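Local coordinates for protein phage integrase (Pectobacterium atrosepticum, PDB 3JU0) that probably binds DNA through this arm-type binding domain, the N-terminal part of an integrase whose family carries out site-specific DNA recombination and integration, at residues 36-40 / 51-56; 2-6 / 61-65. All blocks are in the same frame, centred on the assembly; numbering follows the deposited sequence.

Contact 1: 36-40 / 51-56; sequences KYWRL and LALGVY
Tyr37 and Arg39 sit opposite Val55 and Ala52 as non-hydrogen-bonded pairs of an antiparallel hairpin, while between them Trp38 alone faces two residues, Leu53 and Gly54, which makes a beta bulge. Leu53 N donates to Trp38 O (2.9 Å), whereas Trp38 N reaches Gly54 O (2.8 Å). The carbonyl of Trp38 also accepts Arg39 NH1 at 2.9 Å, so this one oxygen is gripped from opposite faces of its plane. Glycine suits position 54 because at phi 135° a CB would be jammed against the preceding carbonyl. Beyond Arg39 and Ala52, Leu40 and Leu51 exchange two backbone hydrogen bonds.

Arg39 is nearly eclipsed at chi2 (18°), and this bend turns its guanidinium back along the strand over Trp38 O. The methyl of Ala52 lies over one face of that group, with CB 3.4 Å from Arg39 CZ, and Tyr37 CB lies over the other; a small residue at 52 lets the flat group settle close. On the other face of the sheet Trp38, Leu40 and Leu51 present apolar groups. Trp38 CB meets Leu53 CB at 3.8 Å, and its indole, held by NE1 bonding to Val59 O, brings this nitrogen to 3.8 Å from Tyr56 CB. Lys36 runs extended beside the Tyr56 ring, its CD 3.8 Å from Tyr56 CD2, and delivers its ammonium to the carbonyls of Val8 and Ala11.

Such two-faced strands belong to the antiparallel sheet of the arm-type DNA-binding domain: the Trp38 and Leu40 side packs on helix 61-76, whereas the side bearing Tyr37 and Arg39 faces away from it and may meet DNA, as the sheet of the lambda integrase arm-binding domain does in the major groove.

Contact 2: 2-6 / 61-65; sequences SLTDS and LADAR
Leu61 points its isobutyl group at the backbone of Leu3 and Thr4, with CD2 touching Leu3 O and Thr4 C, both at 3.6 Å. Its CG lies anti to the backbone N (chi1 173°), which carries the two methyls out from the helix toward the N-terminal segment; Leu3 CB rests 4.1 Å from CD2 of Leu61. Arg65, one turn further along the helix, stretches out extended from CG to NE and lays a guanidinium face over Leu61 CD1. At its edge, near the plane, NH2 gives a weak bond to Leu3 O (3.0 Å, 135° at the hydrogen), while a water joins the same carbonyl to NH1. The stronger partner of NH2 is the carboxylate of Asp22, which also accepts Leu3 N.

Asp5 crosses Leu61 obliquely: its OD1 stands 3.7 Å from Leu61 CB and receives two waters, one bound to Leu61 N and the other to Ala62 N. Helix 61-76 therefore begins with amides reached by Asp5 through water, and the acid's negative charge probably suits that positive helix end. Leucines thus supply the apolar contact, while the polar part rests on a weak bond and waters, with Asp22 tying Arg65 to Leu3 N from outside the two segments.

The centres of contacts 1 and 2 lie 11 Å apart, and both belong to the same arm-type DNA-binding domain. Along the chain the order is 2-6, 36-40, 51-56 and 61-65, so contact 2, between the N-terminal segment and the start of helix 61-76, spans the hairpin of contact 1; strand 47-56 leads on to that helix. The indole of Trp38 belongs to both: its CD2 packs 3.4 Å from Ala64 CB, and Trp38 CZ3 is 3.9 Å from Leu3 CD1. The small alanine admits the large ring closely. Sheet, helix and N-terminal segment thereby meet in one hydrophobic core, which fixes segment and helix to the same side of the sheet.

Contact 1: 36-40 / 51-56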
loop_
_atom_site.group_PDB
_atom_site.type_symbol
_atom_site.label_atom_id
_atom_site.label_comp_id
_atom_site.label_asym_id
_atom_site.label_seq_id
_atom_site.Cartn_x
_atom_site.Cartn_y
_atom_site.Cartn_z
ATOM N N LYS A 36 5.106 7.570 5.721
ATOM C CA LYS A 36 4.438 7.341 4.412
ATOM C C LYS A 36 3.965 5.871 4.355
ATOM O O LYS A 36 4.802 4.989 4.475
ATOM C CB LYS A 36 5.413 7.690 3.295
ATOM C CG LYS A 36 5.685 9.167 3.087
ATOM C CD LYS A 36 6.728 9.440 2.084
ATOM C CE LYS A 36 6.818 10.927 1.786
ATOM N NZ LYS A 36 8.030 11.275 0.930
ATOM N N TYR A 37 2.636 5.696 4.307
ATOM C CA TYR A 37 1.992 4.423 4.464
ATOM C C TYR A 37 1.355 3.975 3.172
ATOM O O TYR A 37 0.600 4.721 2.594
ATOM C CB TYR A 37 0.872 4.445 5.554
ATOM C CG TYR A 37 1.293 4.924 6.901
ATOM C CD1 TYR A 37 1.364 6.268 7.195
ATOM C CD2 TYR A 37 1.531 4.043 7.921
ATOM C CE1 TYR A 37 1.730 6.733 8.434
ATOM C CE2 TYR A 37 1.927 4.497 9.176
ATOM C CZ TYR A 37 2.079 5.833 9.448
ATOM O OH TYR A 37 2.403 6.278 10.736
ATOM N N TRP A 38 1.609 2.741 2.746
ATOM C CA TRP A 38 0.876 2.176 1.596
ATOM C C TRP A 38 -0.404 1.531 2.100
ATOM O O TRP A 38 -0.397 0.748 3.055
ATOM C CB TRP A 38 1.677 1.119 0.898
ATOM C CG TRP A 38 2.965 1.599 0.297
ATOM C CD1 TRP A 38 4.217 1.346 0.750
ATOM C CD2 TRP A 38 3.096 2.451 -0.827
ATOM N NE1 TRP A 38 5.135 1.943 -0.077
ATOM C CE2 TRP A 38 4.472 2.620 -1.068
ATOM C CE3 TRP A 38 2.175 3.069 -1.684
ATOM C CZ2 TRP A 38 4.962 3.457 -2.109
ATOM C CZ3 TRP A 38 2.687 3.863 -2.743
ATOM C CH2 TRP A 38 4.051 4.012 -2.939
ATOM N N ARG A 39 -1.485 1.856 1.418
ATOM C CA ARG A 39 -2.825 1.360 1.786
ATOM C C ARG A 39 -3.599 0.912 0.578
ATOM O O ARG A 39 -3.518 1.540 -0.479
ATOM C CB ARG A 39 -3.645 2.448 2.477
ATOM C CG ARG A 39 -3.180 2.822 3.852
ATOM C CD ARG A 39 -1.884 2.462 4.190
ATOM N NE ARG A 39 -1.886 2.257 5.638
ATOM C CZ ARG A 39 -0.956 1.631 6.351
ATOM N NH1 ARG A 39 0.211 0.986 5.842
ATOM N NH2 ARG A 39 -1.231 1.661 7.607
ATOM N N LEU A 40 -4.418 -0.107 0.786
ATOM C CA LEU A 40 -5.326 -0.579 -0.270
ATOM C C LEU A 40 -6.775 -0.506 0.230
ATOM O O LEU A 40 -7.152 -1.111 1.268
ATOM C CB LEU A 40 -5.014 -2.034 -0.667
ATOM C CG LEU A 40 -5.972 -2.662 -1.677
ATOM C CD1 LEU A 40 -5.817 -1.943 -3.014
ATOM C CD2 LEU A 40 -5.737 -4.121 -1.828
ATOM N N LEU A 51 -6.605 -1.810 3.945
ATOM C CA LEU A 51 -5.493 -2.764 4.198
ATOM C C LEU A 51 -4.169 -2.006 4.232
ATOM O O LEU A 51 -3.807 -1.320 3.267
ATOM C CB LEU A 51 -5.419 -3.770 3.031
ATOM C CG LEU A 51 -4.589 -4.995 3.181
ATOM C CD1 LEU A 51 -5.209 -5.865 4.306
ATOM C CD2 LEU A 51 -4.522 -5.825 1.911
ATOM N N ALA A 52 -3.401 -2.210 5.286
ATOM C CA ALA A 52 -2.035 -1.742 5.305
ATOM C C ALA A 52 -1.104 -2.655 4.494
ATOM O O ALA A 52 -1.066 -3.884 4.707
ATOM C CB ALA A 52 -1.557 -1.738 6.751
ATOM N N LEU A 53 -0.393 -2.087 3.536
ATOM C CA LEU A 53 0.536 -2.811 2.709
ATOM C C LEU A 53 1.987 -2.590 3.107
ATOM O O LEU A 53 2.860 -3.262 2.598
ATOM C CB LEU A 53 0.378 -2.488 1.236
ATOM C CG LEU A 53 -0.968 -2.762 0.600
ATOM C CD1 LEU A 53 -0.969 -2.225 -0.837
ATOM C CD2 LEU A 53 -1.252 -4.202 0.630
ATOM N N GLY A 54 2.274 -1.690 3.996
ATOM C CA GLY A 54 3.647 -1.437 4.375
ATOM C C GLY A 54 3.982 0.040 4.443
ATOM O O GLY A 54 3.124 0.893 4.245
ATOM N N VAL A 55 5.253 0.285 4.733
ATOM C CA VAL A 55 5.777 1.627 5.015
ATOM C C VAL A 55 6.866 1.957 4.012
ATOM O O VAL A 55 7.812 1.219 3.910
ATOM C CB VAL A 55 6.308 1.698 6.479
ATOM C CG1 VAL A 55 7.018 2.985 6.740
ATOM C CG2 VAL A 55 5.127 1.511 7.427
ATOM N N TYR A 56 6.794 3.123 3.374
ATOM C CA TYR A 56 7.887 3.599 2.533
ATOM C C TYR A 56 8.957 4.267 3.437
ATOM O O TYR A 56 8.604 5.011 4.336
ATOM C CB TYR A 56 7.310 4.645 1.557
ATOM C CG TYR A 56 8.320 5.286 0.643
ATOM C CD1 TYR A 56 8.712 4.713 -0.540
ATOM C CD2 TYR A 56 8.927 6.477 1.006
ATOM C CE1 TYR A 56 9.692 5.293 -1.349
ATOM C CE2 TYR A 56 9.836 7.067 0.180
ATOM C CZ TYR A 56 10.219 6.484 -0.970
ATOM O OH TYR A 56 11.132 7.122 -1.777
HETATM O O HOH W 1 7.794 6.478 6.335
#

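Contact 2: 2-6 / 61-65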
loop_
_atom_site.group_PDB
_atom_site.type_symbol
_atom_site.label_atom_id
_atom_site.label_comp_id
_atom_site.label_asym_id
_atom_site.label_seq_id
_atom_site.Cartn_x
_atom_site.Cartn_y
_atom_site.Cartn_z
ATOM N N SER A 2 -1.220 7.956 -11.797
ATOM C CA SER A 2 -0.294 6.893 -11.370
ATOM C C SER A 2 0.940 7.519 -10.696
ATOM O O SER A 2 1.535 8.495 -11.175
ATOM C CB SER A 2 0.114 6.176 -12.621
ATOM O OG SER A 2 1.012 5.168 -12.317
ATOM N N LEU A 3 1.370 6.968 -9.586
ATOM C CA LEU A 3 2.555 7.502 -8.874
ATOM C C LEU A 3 3.822 7.065 -9.582
ATOM O O LEU A 3 3.814 6.196 -10.459
ATOM C CB LEU A 3 2.564 6.927 -7.466
ATOM C CG LEU A 3 1.442 7.359 -6.583
ATOM C CD1 LEU A 3 1.536 6.621 -5.201
ATOM C CD2 LEU A 3 1.371 8.814 -6.510
ATOM N N THR A 4 4.911 7.759 -9.269
ATOM C CA THR A 4 6.280 7.437 -9.697
ATOM C C THR A 4 7.167 7.439 -8.500
ATOM O O THR A 4 6.783 7.981 -7.468
ATOM C CB THR A 4 6.854 8.495 -10.667
ATOM O OG1 THR A 4 6.895 9.755 -10.014
ATOM C CG2 THR A 4 6.038 8.672 -11.841
ATOM N N ASP A 5 8.310 6.804 -8.580
ATOM C CA ASP A 5 9.267 6.785 -7.450
ATOM C C ASP A 5 9.574 8.201 -6.987
ATOM O O ASP A 5 9.621 8.474 -5.801
ATOM C CB ASP A 5 10.584 6.101 -7.813
ATOM C CG ASP A 5 10.503 4.586 -7.975
ATOM O OD1 ASP A 5 9.744 3.881 -7.270
ATOM O OD2 ASP A 5 11.310 4.072 -8.782
ATOM N N SER A 6 9.797 9.113 -7.940
ATOM C CA SER A 6 10.129 10.466 -7.533
ATOM C C SER A 6 8.956 11.196 -6.812
ATOM O O SER A 6 9.173 11.915 -5.839
ATOM C CB SER A 6 10.707 11.238 -8.751
ATOM O OG SER A 6 9.662 11.777 -9.510
ATOM N N LEU A 61 7.514 1.691 -4.168
ATOM C CA LEU A 61 6.327 1.727 -4.998
ATOM C C LEU A 61 6.113 0.416 -5.771
ATOM O O LEU A 61 5.009 -0.138 -5.769
ATOM C CB LEU A 61 6.463 2.923 -5.980
ATOM C CG LEU A 61 5.371 3.031 -7.059
ATOM C CD1 LEU A 61 3.952 3.138 -6.528
ATOM C CD2 LEU A 61 5.620 4.220 -7.998
ATOM N N ALA A 62 7.176 -0.109 -6.344
ATOM C CA ALA A 62 7.090 -1.421 -6.995
ATOM C C ALA A 62 6.675 -2.522 -6.037
ATOM O O ALA A 62 5.843 -3.407 -6.373
ATOM C CB ALA A 62 8.365 -1.759 -7.688
ATOM N N ASP A 63 7.275 -2.544 -4.852
ATOM C CA ASP A 63 6.911 -3.496 -3.844
ATOM C C ASP A 63 5.414 -3.369 -3.430
ATOM O O ASP A 63 4.693 -4.355 -3.271
ATOM C CB ASP A 63 7.729 -3.304 -2.583
ATOM C CG ASP A 63 9.213 -3.562 -2.704
ATOM O OD1 ASP A 63 9.622 -4.505 -3.427
ATOM O OD2 ASP A 63 9.962 -2.847 -1.909
ATOM N N ALA A 64 4.938 -2.150 -3.298
ATOM C CA ALA A 64 3.582 -1.881 -2.922
ATOM C C ALA A 64 2.596 -2.382 -3.990
ATOM O O ALA A 64 1.599 -2.991 -3.663
ATOM C CB ALA A 64 3.360 -0.424 -2.658
ATOM N N ARG A 65 2.924 -2.162 -5.250
ATOM C CA ARG A 65 2.108 -2.685 -6.372
ATOM C C ARG A 65 2.108 -4.203 -6.341
ATOM O O ARG A 65 1.049 -4.805 -6.611
ATOM C CB ARG A 65 2.561 -2.106 -7.713
ATOM C CG ARG A 65 2.341 -0.650 -7.860
ATOM C CD ARG A 65 2.924 -0.079 -9.106
ATOM N NE ARG A 65 2.531 1.292 -9.305
ATOM C CZ ARG A 65 3.198 2.156 -10.052
ATOM N NH1 ARG A 65 4.321 1.804 -10.636
ATOM N NH2 ARG A 65 2.741 3.369 -10.156
HETATM O O HOH W 2 5.562 4.060 -11.908
HETATM O O HOH W 3 9.665 1.347 -7.075
HETATM O O HOH W 4 9.520 3.717 -4.651
#